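Long-range contact in tRNA delta(2)-isopentenylpyrophosphate transferase (Bacillus halodurans, PDB 3EXA), which probably transfers a dimethylallyl group from dimethylallyl diphosphate to the adenine at position 37 of tRNAs that read codons beginning with uridine: residues A[3-16]-A[85-99]. Numbering follows the deposited sequence.
Sequences EKLVAIVGPTAVGK and ITEIHERGRLPFLVG
Val6 and Phe96 sit side by side on neighbouring parallel strands, 4-9 and 94-98. Val6 CB lies over one face of the Phe96 ring, 4.0 Å from its centroid, a CH-pi contact. Further out the Val6 side chain forks. CG1, anti to the backbone N (chi1 178°), reaches Phe96 CE1 at 3.5 Å. CG2, the other branch, meets Leu94 CD2 at 3.7 Å. Ile8 CD1 comes to the edge of the same ring, and Leu23 of helix 16-25 packs against both Ile8 and Phe96. The backbones are joined by a ladder of hydrogen bonds: Val6 N to Pro95 O, Leu97 N to Val6 O (2.8 Å), Ile8 N to Leu97 O and Gly99 N to Ile8 O. These are central strands of the parallel sheet of a P-loop NTPase-type fold. Strand 4-9 runs into the P-loop, residues 10-17, the predicted ATP site. There the bent Lys16 chain brings CE to 3.6 Å from Gly99 CA, while NZ donates to Pro11 O. At the other end of the strand, His89 from helix 74-90 donates from NE2 to Lys4 O at 2.7 Å. The oxygen lies near the ring plane. NE2 sits in the carbonyl plane of Lys4, on a lone pair of its oxygen. With an alanine here, Lys4 O would probably lose this donor, and a gap would be likely to open beside Glu3 CB. Pro95 CG also touches Lys4 O. On the face that carries Ala7 and Leu97, Leu5 CD2 meets Ile85 CD1 of helix 74-90 at 3.7 Å. Near Thr86 a water donates to Glu3 OE1 at 2.9 Å.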
ATOM      1  N   GLU A   3      16.416  13.176  25.050  1.00 35.72           N
ATOM      2  CA  GLU A   3      16.672  11.939  25.786  1.00 32.49           C
ATOM      3  C   GLU A   3      18.076  11.467  25.396  1.00 29.01           C
ATOM      4  O   GLU A   3      18.441  11.482  24.216  1.00 21.48           O
ATOM      5  CB  GLU A   3      15.671  10.847  25.391  1.00 33.88           C
ATOM      6  CG  GLU A   3      14.308  10.905  26.061  1.00 31.21           C
ATOM      7  CD  GLU A   3      13.359   9.832  25.540  1.00 32.56           C
ATOM      8  OE1 GLU A   3      13.808   8.689  25.318  1.00 35.98           O
ATOM      9  OE2 GLU A   3      12.157  10.124  25.360  1.00 47.14           O
ATOM     10  N   LYS A   4      18.845  11.037  26.393  1.00 27.91           N
ATOM     11  CA  LYS A   4      20.212  10.561  26.200  1.00 20.97           C
ATOM     12  C   LYS A   4      20.246   9.071  25.879  1.00 21.83           C
ATOM     13  O   LYS A   4      19.517   8.287  26.481  1.00 19.05           O
ATOM     14  CB  LYS A   4      21.041  10.809  27.458  1.00 22.09           C
ATOM     15  CG  LYS A   4      21.230  12.265  27.815  1.00 21.98           C
ATOM     16  CD  LYS A   4      22.022  12.395  29.102  1.00 15.42           C
ATOM     17  CE  LYS A   4      22.135  13.851  29.526  1.00 27.05           C
ATOM     18  NZ  LYS A   4      22.763  14.007  30.872  1.00 23.77           N
ATOM     19  N   LEU A   5      21.107   8.687  24.940  1.00 21.21           N
ATOM     20  CA  LEU A   5      21.228   7.287  24.546  1.00 15.36           C
ATOM     21  C   LEU A   5      22.656   6.907  24.182  1.00 22.31           C
ATOM     22  O   LEU A   5      23.259   7.505  23.288  1.00 14.78           O
ATOM     23  CB  LEU A   5      20.321   7.006  23.356  1.00 15.38           C
ATOM     24  CG  LEU A   5      20.466   5.653  22.673  1.00 16.93           C
ATOM     25  CD1 LEU A   5      20.352   4.517  23.679  1.00 12.04           C
ATOM     26  CD2 LEU A   5      19.390   5.549  21.612  1.00 10.79           C
ATOM     27  N   VAL A   6      23.197   5.909  24.874  1.00 18.93           N
ATOM     28  CA  VAL A   6      24.551   5.448  24.586  1.00 21.16           C
ATOM     29  C   VAL A   6      24.468   4.180  23.743  1.00 22.58           C
ATOM     30  O   VAL A   6      23.726   3.262  24.083  1.00 22.31           O
ATOM     31  CB  VAL A   6      25.343   5.115  25.880  1.00 26.48           C
ATOM     32  CG1 VAL A   6      26.728   4.587  25.508  1.00 18.81           C
ATOM     33  CG2 VAL A   6      25.472   6.355  26.766  1.00 15.98           C
ATOM     34  N   ALA A   7      25.210   4.131  22.637  1.00 15.84           N
ATOM     35  CA  ALA A   7      25.206   2.938  21.795  1.00 12.34           C
ATOM     36  C   ALA A   7      26.605   2.341  21.734  1.00 17.51           C
ATOM     37  O   ALA A   7      27.587   3.059  21.550  1.00 21.12           O
ATOM     38  CB  ALA A   7      24.718   3.268  20.393  1.00 13.22           C
ATOM     39  N   ILE A   8      26.690   1.028  21.927  1.00 17.73           N
ATOM     40  CA  ILE A   8      27.956   0.316  21.871  1.00 14.34           C
ATOM     41  C   ILE A   8      27.799  -0.693  20.749  1.00 11.85           C
ATOM     42  O   ILE A   8      27.038  -1.650  20.857  1.00 16.77           O
ATOM     43  CB  ILE A   8      28.256  -0.426  23.187  1.00 18.66           C
ATOM     44  CG1 ILE A   8      28.261   0.559  24.349  1.00 17.81           C
ATOM     45  CG2 ILE A   8      29.603  -1.136  23.093  1.00 17.94           C
ATOM     46  CD1 ILE A   8      28.437  -0.094  25.693  1.00 22.30           C
ATOM     47  N   VAL A   9      28.518  -0.459  19.661  1.00 19.20           N
ATOM     48  CA  VAL A   9      28.447  -1.309  18.488  1.00 16.59           C
ATOM     49  C   VAL A   9      29.814  -1.920  18.203  1.00 20.32           C
ATOM     50  O   VAL A   9      30.822  -1.470  18.742  1.00 25.92           O
ATOM     51  CB  VAL A   9      28.045  -0.483  17.290  1.00 13.70           C
ATOM     52  CG1 VAL A   9      26.761   0.286  17.605  1.00  5.92           C
ATOM     53  CG2 VAL A   9      29.174   0.490  16.962  1.00  9.40           C
ATOM     54  N   GLY A  10      29.840  -2.919  17.329  1.00 19.56           N
ATOM     55  CA  GLY A  10      31.083  -3.584  16.981  1.00 20.48           C
ATOM     56  C   GLY A  10      30.801  -5.036  16.637  1.00 21.44           C
ATOM     57  O   GLY A  10      29.722  -5.535  16.942  1.00 15.76           O
ATOM     58  N   PRO A  11      31.741  -5.740  15.990  1.00 19.63           N
ATOM     59  CA  PRO A  11      31.574  -7.149  15.610  1.00 25.42           C
ATOM     60  C   PRO A  11      31.475  -8.069  16.825  1.00 25.17           C
ATOM     61  O   PRO A  11      31.413  -7.598  17.958  1.00 28.98           O
ATOM     62  CB  PRO A  11      32.821  -7.427  14.778  1.00 18.19           C
ATOM     63  CG  PRO A  11      33.839  -6.539  15.421  1.00 23.06           C
ATOM     64  CD  PRO A  11      33.069  -5.248  15.590  1.00 18.85           C
ATOM     65  N   THR A  12      31.465  -9.379  16.589  1.00 28.16           N
ATOM     66  CA  THR A  12      31.381 -10.357  17.676  1.00 21.06           C
ATOM     67  C   THR A  12      32.760 -10.669  18.235  1.00 21.92           C
ATOM     68  O   THR A  12      33.750 -10.646  17.509  1.00 20.96           O
ATOM     69  CB  THR A  12      30.816 -11.723  17.211  1.00 28.45           C
ATOM     70  OG1 THR A  12      29.977 -11.548  16.063  1.00 25.24           O
ATOM     71  CG2 THR A  12      30.013 -12.382  18.343  1.00 30.93           C
ATOM     72  N   ALA A  13      32.798 -10.976  19.528  1.00 25.19           N
ATOM     73  CA  ALA A  13      34.017 -11.349  20.225  1.00 21.62           C
ATOM     74  C   ALA A  13      34.960 -10.220  20.621  1.00 22.42           C
ATOM     75  O   ALA A  13      36.078 -10.478  21.069  1.00 19.93           O
ATOM     76  CB  ALA A  13      34.769 -12.397  19.408  1.00 24.11           C
ATOM     77  N   VAL A  14      34.519  -8.975  20.479  1.00 25.89           N
ATOM     78  CA  VAL A  14      35.358  -7.838  20.856  1.00 18.70           C
ATOM     79  C   VAL A  14      35.134  -7.389  22.298  1.00 18.63           C
ATOM     80  O   VAL A  14      35.686  -6.382  22.723  1.00 15.19           O
ATOM     81  CB  VAL A  14      35.118  -6.610  19.942  1.00 20.40           C
ATOM     82  CG1 VAL A  14      35.739  -6.838  18.579  1.00 19.96           C
ATOM     83  CG2 VAL A  14      33.632  -6.347  19.805  1.00 20.91           C
ATOM     84  N   GLY A  15      34.310  -8.111  23.049  1.00 13.75           N
ATOM     85  CA  GLY A  15      34.099  -7.730  24.436  1.00 17.70           C
ATOM     86  C   GLY A  15      33.046  -6.669  24.652  1.00 16.92           C
ATOM     87  O   GLY A  15      33.141  -5.867  25.578  1.00 23.24           O
ATOM     88  N   LYS A  16      32.031  -6.686  23.799  1.00 16.97           N
ATOM     89  CA  LYS A  16      30.934  -5.745  23.859  1.00 14.67           C
ATOM     90  C   LYS A  16      30.091  -5.923  25.126  1.00 23.60           C
ATOM     91  O   LYS A  16      29.575  -4.948  25.680  1.00 18.56           O
ATOM     92  CB  LYS A  16      30.074  -5.921  22.616  1.00  4.13           C
ATOM     93  CG  LYS A  16      29.774  -4.627  21.895  1.00 24.86           C
ATOM     94  CD  LYS A  16      29.861  -4.742  20.365  1.00 21.37           C
ATOM     95  CE  LYS A  16      28.882  -5.749  19.789  1.00 27.62           C
ATOM     96  NZ  LYS A  16      29.429  -7.129  19.795  1.00 23.58           N
ATOM     97  N   ILE A  85      13.400   3.165  26.030  1.00 19.62           N
ATOM     98  CA  ILE A  85      14.366   4.218  26.307  1.00 13.91           C
ATOM     99  C   ILE A  85      13.735   5.272  27.205  1.00 19.17           C
ATOM    100  O   ILE A  85      14.387   5.817  28.097  1.00 22.15           O
ATOM    101  CB  ILE A  85      14.848   4.858  25.010  1.00 14.77           C
ATOM    102  CG1 ILE A  85      15.818   3.901  24.312  1.00 17.24           C
ATOM    103  CG2 ILE A  85      15.476   6.206  25.277  1.00  7.29           C
ATOM    104  CD1 ILE A  85      16.188   4.335  22.908  1.00 31.06           C
ATOM    105  N   THR A  86      12.454   5.542  26.974  1.00 24.86           N
ATOM    106  CA  THR A  86      11.718   6.519  27.768  1.00 23.32           C
ATOM    107  C   THR A  86      11.464   5.984  29.174  1.00 22.85           C
ATOM    108  O   THR A  86      11.585   6.719  30.146  1.00 25.13           O
ATOM    109  CB  THR A  86      10.361   6.858  27.125  1.00 21.36           C
ATOM    110  OG1 THR A  86      10.570   7.298  25.779  1.00 23.93           O
ATOM    111  CG2 THR A  86       9.663   7.974  27.904  1.00 19.36           C
ATOM    112  N   GLU A  87      11.115   4.704  29.274  1.00 25.45           N
ATOM    113  CA  GLU A  87      10.842   4.086  30.568  1.00 29.21           C
ATOM    114  C   GLU A  87      12.116   4.031  31.417  1.00 30.32           C
ATOM    115  O   GLU A  87      12.065   4.099  32.646  1.00 30.48           O
ATOM    116  CB  GLU A  87      10.263   2.678  30.365  1.00 30.39           C
ATOM    117  CG  GLU A  87       8.912   2.659  29.630  1.00 31.47           C
ATOM    118  CD  GLU A  87       8.536   1.278  29.090  1.00 27.31           C
ATOM    119  OE1 GLU A  87       8.591   0.295  29.861  1.00 27.05           O
ATOM    120  OE2 GLU A  87       8.172   1.184  27.894  1.00 28.70           O
ATOM    121  N   ILE A  88      13.260   3.905  30.749  1.00 28.26           N
ATOM    122  CA  ILE A  88      14.547   3.874  31.431  1.00 19.92           C
ATOM    123  C   ILE A  88      14.874   5.290  31.920  1.00 23.81           C
ATOM    124  O   ILE A  88      15.465   5.469  32.991  1.00 21.57           O
ATOM    125  CB  ILE A  88      15.652   3.351  30.477  1.00 23.43           C
ATOM    126  CG1 ILE A  88      15.402   1.863  30.193  1.00 19.68           C
ATOM    127  CG2 ILE A  88      17.043   3.578  31.085  1.00 17.00           C
ATOM    128  CD1 ILE A  88      16.357   1.243  29.185  1.00 13.37           C
ATOM    129  N   HIS A  89      14.473   6.297  31.146  1.00 22.56           N
ATOM    130  CA  HIS A  89      14.709   7.685  31.544  1.00 27.17           C
ATOM    131  C   HIS A  89      13.771   8.086  32.665  1.00 26.64           C
ATOM    132  O   HIS A  89      14.112   8.929  33.488  1.00 30.22           O
ATOM    133  CB  HIS A  89      14.525   8.630  30.365  1.00 23.96           C
ATOM    134  CG  HIS A  89      15.778   8.841  29.580  1.00 32.85           C
ATOM    135  ND1 HIS A  89      16.870   9.501  30.093  1.00 38.90           N
ATOM    136  CD2 HIS A  89      16.125   8.435  28.336  1.00 36.89           C
ATOM    137  CE1 HIS A  89      17.847   9.491  29.196  1.00 35.13           C
ATOM    138  NE2 HIS A  89      17.420   8.852  28.127  1.00 38.53           N
ATOM    139  N   GLU A  90      12.589   7.475  32.687  1.00 25.32           N
ATOM    140  CA  GLU A  90      11.594   7.742  33.719  1.00 24.97           C
ATOM    141  C   GLU A  90      12.121   7.243  35.067  1.00 21.25           C
ATOM    142  O   GLU A  90      11.713   7.738  36.117  1.00 23.21           O
ATOM    143  CB  GLU A  90      10.283   7.020  33.401  1.00 34.20           C
ATOM    144  CG  GLU A  90       9.682   7.332  32.039  1.00 45.38           C
ATOM    145  CD  GLU A  90       8.662   8.444  32.075  1.00 52.53           C
ATOM    146  OE1 GLU A  90       8.148   8.807  30.994  1.00 49.84           O
ATOM    147  OE2 GLU A  90       8.367   8.955  33.180  1.00 63.13           O
ATOM    148  N   ARG A  91      13.010   6.251  35.033  1.00 21.93           N
ATOM    149  CA  ARG A  91      13.595   5.691  36.251  1.00 19.14           C
ATOM    150  C   ARG A  91      14.840   6.452  36.655  1.00 19.84           C
ATOM    151  O   ARG A  91      15.425   6.179  37.699  1.00 22.46           O
ATOM    152  CB  ARG A  91      13.976   4.220  36.056  1.00 25.57           C
ATOM    153  CG  ARG A  91      12.831   3.238  36.174  1.00 22.90           C
ATOM    154  CD  ARG A  91      13.342   1.803  36.078  1.00 28.79           C
ATOM    155  NE  ARG A  91      13.719   1.397  34.722  1.00 29.80           N
ATOM    156  CZ  ARG A  91      12.853   1.144  33.741  1.00 36.01           C
ATOM    157  NH1 ARG A  91      11.551   1.259  33.955  1.00 38.34           N
ATOM    158  NH2 ARG A  91      13.284   0.754  32.546  1.00 34.40           N
ATOM    159  N   GLY A  92      15.249   7.401  35.816  1.00 25.46           N
ATOM    160  CA  GLY A  92      16.434   8.191  36.100  1.00 20.89           C
ATOM    161  C   GLY A  92      17.714   7.443  35.770  1.00 29.58           C
ATOM    162  O   GLY A  92      18.766   7.720  36.338  1.00 32.10           O
ATOM    163  N   ARG A  93      17.612   6.495  34.845  1.00 29.69           N
ATOM    164  CA  ARG A  93      18.740   5.682  34.419  1.00 25.96           C
ATOM    165  C   ARG A  93      19.130   6.047  32.998  1.00 21.99           C
ATOM    166  O   ARG A  93      18.356   6.676  32.272  1.00 15.70           O
ATOM    167  CB  ARG A  93      18.352   4.207  34.438  1.00 33.44           C
ATOM    168  CG  ARG A  93      17.794   3.722  35.744  1.00 29.24           C
ATOM    169  CD  ARG A  93      18.904   3.383  36.689  1.00 39.17           C
ATOM    170  NE  ARG A  93      18.407   2.708  37.877  1.00 45.40           N
ATOM    171  CZ  ARG A  93      17.861   1.496  37.878  1.00 45.34           C
ATOM    172  NH1 ARG A  93      17.737   0.822  36.745  1.00 49.73           N
ATOM    173  NH2 ARG A  93      17.452   0.947  39.017  1.00 49.21           N
ATOM    174  N   LEU A  94      20.323   5.621  32.598  1.00 14.89           N
ATOM    175  CA  LEU A  94      20.818   5.885  31.254  1.00 13.91           C
ATOM    176  C   LEU A  94      20.678   4.645  30.368  1.00 19.27           C
ATOM    177  O   LEU A  94      21.268   3.597  30.648  1.00 21.47           O
ATOM    178  CB  LEU A  94      22.283   6.315  31.320  1.00 15.76           C
ATOM    179  CG  LEU A  94      22.987   6.497  29.980  1.00 10.25           C
ATOM    180  CD1 LEU A  94      22.282   7.568  29.165  1.00  8.38           C
ATOM    181  CD2 LEU A  94      24.425   6.872  30.232  1.00 13.21           C
ATOM    182  N   PRO A  95      19.892   4.749  29.284  1.00 17.70           N
ATOM    183  CA  PRO A  95      19.686   3.625  28.368  1.00 19.98           C
ATOM    184  C   PRO A  95      20.885   3.319  27.475  1.00 18.27           C
ATOM    185  O   PRO A  95      21.467   4.212  26.856  1.00 14.23           O
ATOM    186  CB  PRO A  95      18.467   4.063  27.565  1.00 23.02           C
ATOM    187  CG  PRO A  95      18.684   5.528  27.449  1.00 20.84           C
ATOM    188  CD  PRO A  95      19.087   5.908  28.866  1.00 15.39           C
ATOM    189  N   PHE A  96      21.225   2.035  27.417  1.00 17.51           N
ATOM    190  CA  PHE A  96      22.345   1.518  26.635  1.00 15.38           C
ATOM    191  C   PHE A  96      21.868   0.557  25.528  1.00 17.17           C
ATOM    192  O   PHE A  96      21.226  -0.456  25.811  1.00 13.17           O
ATOM    193  CB  PHE A  96      23.308   0.763  27.573  1.00 23.10           C
ATOM    194  CG  PHE A  96      24.351   1.634  28.239  1.00 21.11           C
ATOM    195  CD1 PHE A  96      25.631   1.747  27.693  1.00 25.59           C
ATOM    196  CD2 PHE A  96      24.065   2.316  29.417  1.00 18.77           C
ATOM    197  CE1 PHE A  96      26.616   2.533  28.308  1.00 24.20           C
ATOM    198  CE2 PHE A  96      25.042   3.103  30.039  1.00 25.43           C
ATOM    199  CZ  PHE A  96      26.324   3.209  29.480  1.00 19.70           C
ATOM    200  N   LEU A  97      22.173   0.886  24.276  1.00 14.11           N
ATOM    201  CA  LEU A  97      21.820   0.033  23.150  1.00 14.07           C
ATOM    202  C   LEU A  97      23.117  -0.685  22.800  1.00 19.40           C
ATOM    203  O   LEU A  97      24.060  -0.072  22.270  1.00 13.12           O
ATOM    204  CB  LEU A  97      21.331   0.863  21.957  1.00 17.55           C
ATOM    205  CG  LEU A  97      20.816   0.106  20.721  1.00 11.86           C
ATOM    206  CD1 LEU A  97      19.630  -0.756  21.084  1.00  7.35           C
ATOM    207  CD2 LEU A  97      20.417   1.095  19.656  1.00 22.65           C
ATOM    208  N   VAL A  98      23.152  -1.982  23.109  1.00 17.40           N
ATOM    209  CA  VAL A  98      24.338  -2.820  22.905  1.00 24.20           C
ATOM    210  C   VAL A  98      24.228  -3.929  21.866  1.00 23.15           C
ATOM    211  O   VAL A  98      23.216  -4.624  21.784  1.00 28.91           O
ATOM    212  CB  VAL A  98      24.786  -3.476  24.249  1.00 15.10           C
ATOM    213  CG1 VAL A  98      26.061  -4.300  24.042  1.00 13.48           C
ATOM    214  CG2 VAL A  98      25.031  -2.405  25.279  1.00 10.01           C
ATOM    215  N   GLY A  99      25.299  -4.078  21.088  1.00 27.93           N
ATOM    216  CA  GLY A  99      25.374  -5.097  20.061  1.00 32.87           C
ATOM    217  C   GLY A  99      24.345  -4.898  18.980  1.00 40.47           C
ATOM    218  O   GLY A  99      23.845  -3.787  18.796  1.00 41.87           O
TER
HETATM  219  O   HOH W   1      12.887   6.615  23.560  1.00 27.56           O